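Local structure of Beta/alpha-amylase (Paenibacillus polymyxa, 3VOC) at residues S281-Q286 with G300-Y305; L337-V342 with I372-T377; H382-L387 with S404-Y409. The protein removes successive maltose units from the non-reducing ends of starch chains, as the beta-amylase part of a longer beta/alpha-amylase precursor. All blocks are in the same frame, centred on the assembly; numbering follows the deposited sequence.

Contact 1: residues S281-Q286 with G300-Y305. With EDO (1,2-ethanediol), chain E.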
loop_
_atom_site.group_PDB
_atom_site.type_symbol
_atom_site.label_atom_id
_atom_site.label_comp_id
_atom_site.label_asym_id
_atom_site.label_seq_id
_atom_site.Cartn_x
_atom_site.Cartn_y
_atom_site.Cartn_z
ATOM N N SER A 281 -0.436 -4.419 2.411
ATOM C CA SER A 281 0.783 -5.118 2.057
ATOM C C SER A 281 0.635 -6.619 2.280
ATOM O O SER A 281 -0.037 -7.043 3.227
ATOM C CB SER A 281 1.921 -4.609 2.951
ATOM O OG SER A 281 3.183 -5.111 2.528
ATOM N N GLY A 282 1.311 -7.409 1.449
ATOM C CA GLY A 282 1.369 -8.856 1.641
ATOM C C GLY A 282 2.656 -9.237 2.361
ATOM O O GLY A 282 3.681 -9.494 1.715
ATOM N N LEU A 283 2.602 -9.279 3.689
ATOM C CA LEU A 283 3.795 -9.509 4.499
ATOM C C LEU A 283 3.831 -10.993 4.875
ATOM O O LEU A 283 3.612 -11.379 6.029
ATOM C CB LEU A 283 3.801 -8.558 5.703
ATOM C CG LEU A 283 3.803 -7.058 5.323
ATOM C CD1 LEU A 283 3.583 -6.197 6.560
ATOM C CD2 LEU A 283 5.151 -6.681 4.657
ATOM N N HIS A 284 4.081 -11.806 3.846
ATOM C CA HIS A 284 3.823 -13.240 3.844
ATOM C C HIS A 284 4.915 -14.082 4.514
ATOM O O HIS A 284 4.734 -15.285 4.697
ATOM C CB HIS A 284 3.602 -13.742 2.401
ATOM C CG HIS A 284 4.762 -13.481 1.481
ATOM N ND1 HIS A 284 5.887 -14.282 1.448
ATOM C CD2 HIS A 284 4.969 -12.506 0.563
ATOM C CE1 HIS A 284 6.741 -13.804 0.560
ATOM N NE2 HIS A 284 6.211 -12.725 0.010
ATOM N N TRP A 285 6.033 -13.462 4.869
ATOM C CA TRP A 285 7.153 -14.219 5.444
ATOM C C TRP A 285 7.212 -14.085 6.965
ATOM O O TRP A 285 6.673 -13.127 7.527
ATOM C CB TRP A 285 8.471 -13.835 4.768
ATOM C CG TRP A 285 8.888 -12.393 4.859
ATOM C CD1 TRP A 285 9.838 -11.871 5.691
ATOM C CD2 TRP A 285 8.433 -11.299 4.037
ATOM N NE1 TRP A 285 9.976 -10.520 5.459
ATOM C CE2 TRP A 285 9.134 -10.148 4.448
ATOM C CE3 TRP A 285 7.494 -11.184 3.001
ATOM C CZ2 TRP A 285 8.922 -8.886 3.868
ATOM C CZ3 TRP A 285 7.280 -9.919 2.418
ATOM C CH2 TRP A 285 7.992 -8.794 2.862
ATOM N N GLN A 286 7.832 -15.064 7.630
ATOM C CA GLN A 286 7.776 -15.192 9.105
ATOM C C GLN A 286 6.360 -15.367 9.668
ATOM O O GLN A 286 6.112 -15.117 10.854
ATOM C CB GLN A 286 8.505 -14.032 9.804
ATOM C CG GLN A 286 9.932 -13.804 9.298
ATOM C CD GLN A 286 10.807 -15.055 9.386
ATOM O OE1 GLN A 286 10.457 -16.035 10.045
ATOM N NE2 GLN A 286 11.940 -15.032 8.698
ATOM N N GLY A 300 5.087 -4.326 10.275
ATOM C CA GLY A 300 4.448 -3.506 9.258
ATOM C C GLY A 300 3.212 -2.771 9.754
ATOM O O GLY A 300 2.729 -1.854 9.095
ATOM N N GLY A 301 2.688 -3.194 10.904
ATOM C CA GLY A 301 1.568 -2.504 11.533
ATOM C C GLY A 301 0.316 -3.350 11.619
ATOM O O GLY A 301 -0.741 -2.833 11.954
ATOM N N TYR A 302 0.415 -4.647 11.316
ATOM C CA TYR A 302 -0.787 -5.485 11.240
ATOM C C TYR A 302 -0.929 -6.371 12.451
ATOM O O TYR A 302 -0.260 -7.408 12.573
ATOM C CB TYR A 302 -0.820 -6.322 9.958
ATOM C CG TYR A 302 -0.710 -5.508 8.683
ATOM C CD1 TYR A 302 -1.058 -4.152 8.654
ATOM C CD2 TYR A 302 -0.266 -6.097 7.501
ATOM C CE1 TYR A 302 -0.949 -3.404 7.474
ATOM C CE2 TYR A 302 -0.143 -5.362 6.330
ATOM C CZ TYR A 302 -0.503 -4.020 6.313
ATOM O OH TYR A 302 -0.391 -3.311 5.126
ATOM N N TYR A 303 -1.830 -5.960 13.333
ATOM C CA TYR A 303 -2.110 -6.657 14.582
ATOM C C TYR A 303 -3.418 -7.444 14.486
ATOM O O TYR A 303 -3.545 -8.526 15.057
ATOM C CB TYR A 303 -2.167 -5.600 15.699
ATOM C CG TYR A 303 -2.809 -6.016 17.007
ATOM C CD1 TYR A 303 -2.227 -6.995 17.819
ATOM C CD2 TYR A 303 -3.991 -5.403 17.441
ATOM C CE1 TYR A 303 -2.807 -7.356 19.032
ATOM C CE2 TYR A 303 -4.582 -5.761 18.639
ATOM C CZ TYR A 303 -3.982 -6.734 19.429
ATOM O OH TYR A 303 -4.576 -7.083 20.610
ATOM N N ASP A 304 -4.384 -6.903 13.752
ATOM C CA ASP A 304 -5.741 -7.455 13.747
ATOM C C ASP A 304 -6.351 -7.148 12.379
ATOM O O ASP A 304 -6.808 -6.022 12.122
ATOM C CB ASP A 304 -6.549 -6.840 14.926
ATOM C CG ASP A 304 -8.017 -7.286 14.975
ATOM O OD1 ASP A 304 -8.534 -7.883 14.010
ATOM O OD2 ASP A 304 -8.672 -6.991 16.005
ATOM N N TYR A 305 -6.361 -8.151 11.499
ATOM C CA TYR A 305 -6.887 -7.942 10.152
ATOM C C TYR A 305 -8.394 -7.688 10.163
ATOM O O TYR A 305 -8.903 -6.959 9.312
ATOM C CB TYR A 305 -6.593 -9.140 9.253
ATOM C CG TYR A 305 -5.166 -9.253 8.792
ATOM C CD1 TYR A 305 -4.548 -8.216 8.087
ATOM C CD2 TYR A 305 -4.441 -10.413 9.025
ATOM C CE1 TYR A 305 -3.237 -8.328 7.656
ATOM C CE2 TYR A 305 -3.130 -10.531 8.597
ATOM C CZ TYR A 305 -2.535 -9.484 7.916
ATOM O OH TYR A 305 -1.230 -9.608 7.481
HETATM C C1 EDO E . -0.629 -10.448 12.221
HETATM O O1 EDO E . -0.492 -10.096 13.599
HETATM C C2 EDO E . -2.098 -10.704 11.939
HETATM O O2 EDO E . -2.428 -11.984 12.494
HETATM O O HOH W 1 0.137 -8.779 5.104
#
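The ring of Y302 meets S281 at its edge and L283 at a slant. The carbonyl O of S281 lies near the ring plane, 3.5 Å from Y302 CE2, while L283 CD1 comes in obliquely to 3.8 Å from that same CE2, the leucine side chain crossing the tyrosine at about a right angle. At the Y305 ring an ethanediol, probably from the crystallisation liquor, approaches obliquely. Within 281-286, W285 turns its edge to H284, its CE3 standing 3.5 Å above the centre of the imidazole; H284 is a probable substrate ligand, as in related beta-amylases.

The polar bridge is made by the tyrosine hydroxyl: S281 N donates to Y302 OH (2.9 Å, 157° at the hydrogen), and Y302 OH is bonded in turn to the carbonyl O of L164. With its OG anti to the backbone N (chi1 -171°), S281 directs its own hydroxyl elsewhere, to E163, the predicted proton donor. A water makes a second link, donating to S281 O (2.6 Å) and to Y305 OH and accepting from L283 N. G300 passes 3.9 Å from L283 CD1, measured at its CA, so close that a beta carbon there would collide with the leucine. G301 follows with positive phi, ending helix 295-300 in a Schellman motif.

In this family 14 barrel, S281 N is thus met by one phenol hydroxyl, while S281 O and L283 N share a water that Y305 also holds; holding the backbone of S281 in this way probably makes Y302 a second-shell support for the serine that bonds E163.

Contact 2: residues L337-V342 with I372-T377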
loop_
_atom_site.group_PDB
_atom_site.type_symbol
_atom_site.label_atom_id
_atom_site.label_comp_id
_atom_site.label_asym_id
_atom_site.label_seq_id
_atom_site.Cartn_x
_atom_site.Cartn_y
_atom_site.Cartn_z
ATOM N N LEU A 337 3.804 -18.105 3.903
ATOM C CA LEU A 337 2.523 -18.717 3.573
ATOM C C LEU A 337 1.595 -17.721 2.854
ATOM O O LEU A 337 0.510 -17.426 3.344
ATOM C CB LEU A 337 1.859 -19.271 4.844
ATOM C CG LEU A 337 2.577 -20.433 5.537
ATOM C CD1 LEU A 337 2.044 -20.628 6.964
ATOM C CD2 LEU A 337 2.455 -21.730 4.705
ATOM N N PRO A 338 2.032 -17.204 1.686
ATOM C CA PRO A 338 1.268 -16.153 1.003
ATOM C C PRO A 338 -0.099 -16.594 0.535
ATOM O O PRO A 338 -1.006 -15.780 0.494
ATOM C CB PRO A 338 2.151 -15.784 -0.210
ATOM C CG PRO A 338 3.038 -16.982 -0.414
ATOM C CD PRO A 338 3.279 -17.534 0.968
ATOM N N SER A 339 -0.258 -17.869 0.173
ATOM C CA SER A 339 -1.552 -18.330 -0.324
ATOM C C SER A 339 -2.588 -18.368 0.808
ATOM O O SER A 339 -3.733 -17.945 0.631
ATOM C CB SER A 339 -1.408 -19.703 -1.000
ATOM O OG SER A 339 -2.651 -20.123 -1.511
ATOM N N THR A 340 -2.178 -18.873 1.973
ATOM C CA THR A 340 -2.983 -18.788 3.202
ATOM C C THR A 340 -3.289 -17.336 3.583
ATOM O O THR A 340 -4.391 -17.020 4.006
ATOM C CB THR A 340 -2.253 -19.506 4.366
ATOM O OG1 THR A 340 -2.284 -20.927 4.141
ATOM C CG2 THR A 340 -2.876 -19.181 5.742
ATOM N N LEU A 341 -2.306 -16.451 3.448
ATOM C CA LEU A 341 -2.507 -15.026 3.764
ATOM C C LEU A 341 -3.584 -14.407 2.867
ATOM O O LEU A 341 -4.504 -13.728 3.361
ATOM C CB LEU A 341 -1.183 -14.254 3.659
ATOM C CG LEU A 341 -1.189 -12.741 3.894
ATOM C CD1 LEU A 341 -1.695 -12.405 5.297
ATOM C CD2 LEU A 341 0.233 -12.199 3.666
ATOM N N VAL A 342 -3.484 -14.672 1.566
ATOM C CA VAL A 342 -4.515 -14.230 0.623
ATOM C C VAL A 342 -5.893 -14.752 1.042
ATOM O O VAL A 342 -6.859 -13.994 1.057
ATOM C CB VAL A 342 -4.214 -14.677 -0.835
ATOM C CG1 VAL A 342 -5.424 -14.370 -1.742
ATOM C CG2 VAL A 342 -2.927 -13.987 -1.372
ATOM N N ILE A 372 -3.498 -17.187 -9.505
ATOM C CA ILE A 372 -4.304 -15.969 -9.500
ATOM C C ILE A 372 -5.750 -16.330 -9.812
ATOM O O ILE A 372 -6.669 -15.852 -9.149
ATOM C CB ILE A 372 -3.789 -14.889 -10.502
ATOM C CG1 ILE A 372 -2.406 -14.371 -10.063
ATOM C CG2 ILE A 372 -4.771 -13.704 -10.564
ATOM C CD1 ILE A 372 -1.588 -13.785 -11.200
ATOM N N GLU A 373 -5.940 -17.174 -10.826
ATOM C CA GLU A 373 -7.274 -17.620 -11.214
ATOM C C GLU A 373 -8.026 -18.243 -10.038
ATOM O O GLU A 373 -9.198 -17.945 -9.831
ATOM C CB GLU A 373 -7.222 -18.634 -12.362
ATOM C CG GLU A 373 -8.621 -18.982 -12.888
ATOM C CD GLU A 373 -8.625 -20.215 -13.768
ATOM O OE1 GLU A 373 -7.916 -21.186 -13.434
ATOM O OE2 GLU A 373 -9.349 -20.213 -14.785
ATOM N N GLU A 374 -7.350 -19.106 -9.286
ATOM C CA GLU A 374 -7.950 -19.734 -8.097
ATOM C C GLU A 374 -8.441 -18.679 -7.097
ATOM O O GLU A 374 -9.574 -18.750 -6.611
ATOM C CB GLU A 374 -6.956 -20.722 -7.452
ATOM C CG GLU A 374 -7.319 -21.187 -6.032
ATOM C CD GLU A 374 -6.091 -21.492 -5.160
ATOM O OE1 GLU A 374 -6.173 -21.386 -3.915
ATOM O OE2 GLU A 374 -5.039 -21.852 -5.720
ATOM N N LYS A 375 -7.599 -17.686 -6.815
ATOM C CA LYS A 375 -7.940 -16.672 -5.834
ATOM C C LYS A 375 -9.106 -15.799 -6.265
ATOM O O LYS A 375 -10.079 -15.637 -5.509
ATOM C CB LYS A 375 -6.707 -15.810 -5.461
ATOM C CG LYS A 375 -5.529 -16.635 -4.844
ATOM C CD LYS A 375 -6.014 -17.577 -3.739
ATOM C CE LYS A 375 -4.825 -18.230 -2.982
ATOM N NZ LYS A 375 -5.260 -19.371 -2.086
ATOM N N ILE A 376 -9.036 -15.257 -7.482
ATOM C CA ILE A 376 -10.094 -14.339 -7.939
ATOM C C ILE A 376 -11.471 -15.019 -8.022
ATOM O O ILE A 376 -12.480 -14.368 -7.785
ATOM C CB ILE A 376 -9.720 -13.565 -9.258
ATOM C CG1 ILE A 376 -9.475 -14.521 -10.434
ATOM C CG2 ILE A 376 -8.483 -12.680 -9.014
ATOM C CD1 ILE A 376 -9.117 -13.810 -11.756
ATOM N N THR A 377 -11.499 -16.317 -8.341
ATOM C CA THR A 377 -12.756 -17.056 -8.466
ATOM C C THR A 377 -13.280 -17.576 -7.117
ATOM O O THR A 377 -14.493 -17.641 -6.922
ATOM C CB THR A 377 -12.666 -18.255 -9.457
ATOM O OG1 THR A 377 -11.614 -19.136 -9.052
ATOM C CG2 THR A 377 -12.407 -17.773 -10.895
#
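K375 lays the middle of its aliphatic chain across V342, with CG and CD both near V342 CG1; the K375 CD to V342 CG1 separation is 3.8 Å, and the two side chains cross obliquely. A bend at CB-CG (chi2 -48°) followed by two extended torsions carries the ammonium group beyond the valine to S339, one helical turn earlier in the facing segment. There K375 NZ donates to S339 OG at 2.8 Å and, weakly, to the backbone S339 O at 3.4 Å. Its neighbour E374 reaches round on the same helix to form a salt bridge, K375 NZ to E374 OE1 at 2.9 Å, with the nitrogen standing well above the carboxylate plane, 46° out of it. D343 supplies a further salt bridge to the lysine, and E374 is itself shared with K378 and K371. A TRS molecule, probably from the crystallisation liquor, is hydrogen-bonded to S339 OG, so the serine hydroxyl also faces a site that a small polyol can occupy.

The segments belong to helices 338-352 and 367-378, which follow successive strands of the (beta/alpha)8 barrel and run side by side on its outside. Their segment axes are 11.5 Å apart and nearly parallel, at 18°, a spacing that one long side chain bridges. V342 also touches F321 of strand 318-321. A leucine in place of K375 would carry no ammonium group, and D343 would probably be left without this charged mate while S339 OG lost its donor from the facing helix.

The chemistry is that of a largely buried charge made affordable: two carboxylates probably balance the lysine, a hydroxyl takes one of its bonds, and its methylenes pack on V342 as the apolar part of this contact.

Contact 3: residues H382-L387 with S404-Y409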
loop_
_atom_site.group_PDB
_atom_site.type_symbol
_atom_site.label_atom_id
_atom_site.label_comp_id
_atom_site.label_asym_id
_atom_site.label_seq_id
_atom_site.Cartn_x
_atom_site.Cartn_y
_atom_site.Cartn_z
ATOM N N HIS A 382 -13.253 -8.229 -7.767
ATOM C CA HIS A 382 -13.839 -7.278 -8.699
ATOM C C HIS A 382 -12.813 -6.809 -9.723
ATOM O O HIS A 382 -13.144 -6.182 -10.715
ATOM C CB HIS A 382 -14.439 -6.080 -7.938
ATOM C CG HIS A 382 -15.588 -6.460 -7.059
ATOM N ND1 HIS A 382 -16.891 -6.504 -7.513
ATOM C CD2 HIS A 382 -15.624 -6.853 -5.764
ATOM C CE1 HIS A 382 -17.683 -6.885 -6.525
ATOM N NE2 HIS A 382 -16.935 -7.119 -5.457
ATOM N N GLY A 383 -11.557 -7.131 -9.493
ATOM C CA GLY A 383 -10.522 -6.701 -10.412
ATOM C C GLY A 383 -9.235 -7.407 -10.100
ATOM O O GLY A 383 -9.022 -7.903 -8.979
ATOM N N PHE A 384 -8.396 -7.483 -11.119
ATOM C CA PHE A 384 -7.034 -7.938 -10.950
ATOM C C PHE A 384 -6.151 -7.038 -11.793
ATOM O O PHE A 384 -6.454 -6.800 -12.976
ATOM C CB PHE A 384 -6.834 -9.408 -11.377
ATOM C CG PHE A 384 -5.416 -9.863 -11.200
ATOM C CD1 PHE A 384 -4.956 -10.250 -9.939
ATOM C CD2 PHE A 384 -4.515 -9.808 -12.257
ATOM C CE1 PHE A 384 -3.636 -10.616 -9.749
ATOM C CE2 PHE A 384 -3.197 -10.160 -12.078
ATOM C CZ PHE A 384 -2.752 -10.560 -10.823
ATOM N N THR A 385 -5.065 -6.551 -11.194
ATOM C CA THR A 385 -4.052 -5.794 -11.926
ATOM C C THR A 385 -2.741 -6.579 -12.031
ATOM O O THR A 385 -2.150 -6.965 -11.013
ATOM C CB THR A 385 -3.766 -4.427 -11.275
ATOM O OG1 THR A 385 -4.977 -3.680 -11.179
ATOM C CG2 THR A 385 -2.784 -3.623 -12.140
ATOM N N LEU A 386 -2.270 -6.788 -13.259
ATOM C CA LEU A 386 -0.996 -7.474 -13.465
ATOM C C LEU A 386 0.212 -6.532 -13.455
ATOM O O LEU A 386 0.260 -5.557 -14.217
ATOM C CB LEU A 386 -1.012 -8.304 -14.763
ATOM C CG LEU A 386 0.279 -9.168 -14.756
ATOM C CD1 LEU A 386 0.102 -10.480 -14.009
ATOM C CD2 LEU A 386 0.773 -9.430 -16.110
ATOM N N LEU A 387 1.178 -6.802 -12.575
ATOM C CA LEU A 387 2.456 -6.088 -12.598
ATOM C C LEU A 387 3.451 -6.888 -13.432
ATOM O O LEU A 387 3.659 -8.070 -13.137
ATOM C CB LEU A 387 3.007 -5.934 -11.174
ATOM C CG LEU A 387 2.387 -4.813 -10.331
ATOM C CD1 LEU A 387 0.986 -5.175 -9.822
ATOM C CD2 LEU A 387 3.310 -4.441 -9.158
ATOM N N SER A 404 -0.548 -14.778 -23.568
ATOM C CA SER A 404 -1.551 -15.784 -23.886
ATOM C C SER A 404 -2.184 -16.381 -22.614
ATOM O O SER A 404 -3.413 -16.406 -22.484
ATOM C CB SER A 404 -0.943 -16.877 -24.783
ATOM O OG SER A 404 -1.940 -17.830 -25.088
ATOM N N GLY A 405 -1.351 -16.844 -21.679
ATOM C CA GLY A 405 -1.831 -17.337 -20.368
ATOM C C GLY A 405 -2.587 -16.284 -19.554
ATOM O O GLY A 405 -3.622 -16.586 -18.944
ATOM N N PHE A 406 -2.080 -15.053 -19.530
ATOM C CA PHE A 406 -2.789 -13.988 -18.826
ATOM C C PHE A 406 -4.190 -13.843 -19.430
ATOM O O PHE A 406 -5.183 -13.783 -18.712
ATOM C CB PHE A 406 -2.020 -12.650 -18.872
ATOM C CG PHE A 406 -2.706 -11.528 -18.115
ATOM C CD1 PHE A 406 -2.977 -11.652 -16.746
ATOM C CD2 PHE A 406 -3.081 -10.352 -18.769
ATOM C CE1 PHE A 406 -3.615 -10.616 -16.029
ATOM C CE2 PHE A 406 -3.722 -9.294 -18.063
ATOM C CZ PHE A 406 -3.989 -9.435 -16.690
ATOM N N LYS A 407 -4.266 -13.834 -20.757
ATOM C CA LYS A 407 -5.555 -13.745 -21.428
ATOM C C LYS A 407 -6.461 -14.947 -21.137
ATOM O O LYS A 407 -7.644 -14.782 -20.850
ATOM C CB LYS A 407 -5.366 -13.569 -22.933
ATOM C CG LYS A 407 -6.613 -13.050 -23.638
ATOM C CD LYS A 407 -6.462 -13.079 -25.146
ATOM C CE LYS A 407 -7.800 -12.870 -25.794
ATOM N NZ LYS A 407 -7.587 -12.853 -27.241
ATOM N N GLN A 408 -5.913 -16.152 -21.208
ATOM C CA GLN A 408 -6.720 -17.371 -21.030
ATOM C C GLN A 408 -7.236 -17.545 -19.613
ATOM O O GLN A 408 -8.361 -17.983 -19.409
ATOM C CB GLN A 408 -5.925 -18.614 -21.445
ATOM C CG GLN A 408 -5.620 -18.626 -22.934
ATOM C CD GLN A 408 -5.573 -20.011 -23.532
ATOM O OE1 GLN A 408 -6.470 -20.834 -23.308
ATOM N NE2 GLN A 408 -4.535 -20.276 -24.317
ATOM N N TYR A 409 -6.414 -17.208 -18.632
ATOM C CA TYR A 409 -6.774 -17.445 -17.231
ATOM C C TYR A 409 -7.525 -16.290 -16.588
ATOM O O TYR A 409 -8.432 -16.499 -15.774
ATOM C CB TYR A 409 -5.518 -17.750 -16.423
ATOM C CG TYR A 409 -5.040 -19.166 -16.607
ATOM C CD1 TYR A 409 -5.733 -20.230 -16.019
ATOM C CD2 TYR A 409 -3.899 -19.448 -17.358
ATOM C CE1 TYR A 409 -5.312 -21.550 -16.177
ATOM C CE2 TYR A 409 -3.463 -20.770 -17.534
ATOM C CZ TYR A 409 -4.178 -21.810 -16.936
ATOM O OH TYR A 409 -3.758 -23.113 -17.084
#
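F406 reaches from its helix to the strand with CG anti to the backbone N (chi1 -178°), a torsion that sends the ring from CB straight toward 382-387. Beyond CB and CG, the meeting begins at CE1. This atom lies 3.7 Å from L386 CB and, on another side, 4.0 Å from F384 CD2, with F384 CE2 about as near. At the tip, F406 CZ is again 3.7 Å from L386 CB, so the leucine's beta carbon sits above the ring plane, close to the CE1-CZ bond. L386 CD2 stands farther from the plane, over the same face of F406, whereas F384 CD2 lies at the F406 edge, in its plane. Relative to the F384 ring, F406 CE1 approaches obliquely. L386 CD1, in turn, touches the edge of F384, so that the three side chains form one continuous apolar cluster.

Strand 383-386 is the eighth and last of the TIM barrel, bonded through its backbone to strand 356-359 by G383 and T385 and to the first strand, 7-11, by F384 and L386. The usual alternation of a strand applies: F384 and L386 point outward to the helical layer, and T385 points away from helix 403-411. F406 also touches V10 of the first strand, placing its ring over the seam where the barrel closes. I372 and F369 of helix 367-378 cover F384 and L386 respectively. L386 further touches N360, a probable substrate-binding residue whose OD1 accepts a hydrogen bond from L387 N.

The three contacts follow one another along the chain, none enclosing or crossing another. Contact 1 comes first, closing the excursion after strand 275-279 that includes helix 295-300. After helix 305-315 and strand 318-321, contact 2 closes a crossover, joining helices 338-352 and 367-378, which come before and after strand 356-359 in the chain. Contact 3 then brings helix 403-411 back to strand 383-386, which starts just after helix 367-378. Neighbouring contacts touch: H284 O and L337 N, 3.1 Å apart, probably share a hydrogen bond between contacts 1 and 2, and I372 packs on F384 between contacts 2 and 3. Contacts 1 and 3 stay about 11 Å apart at their nearest atoms.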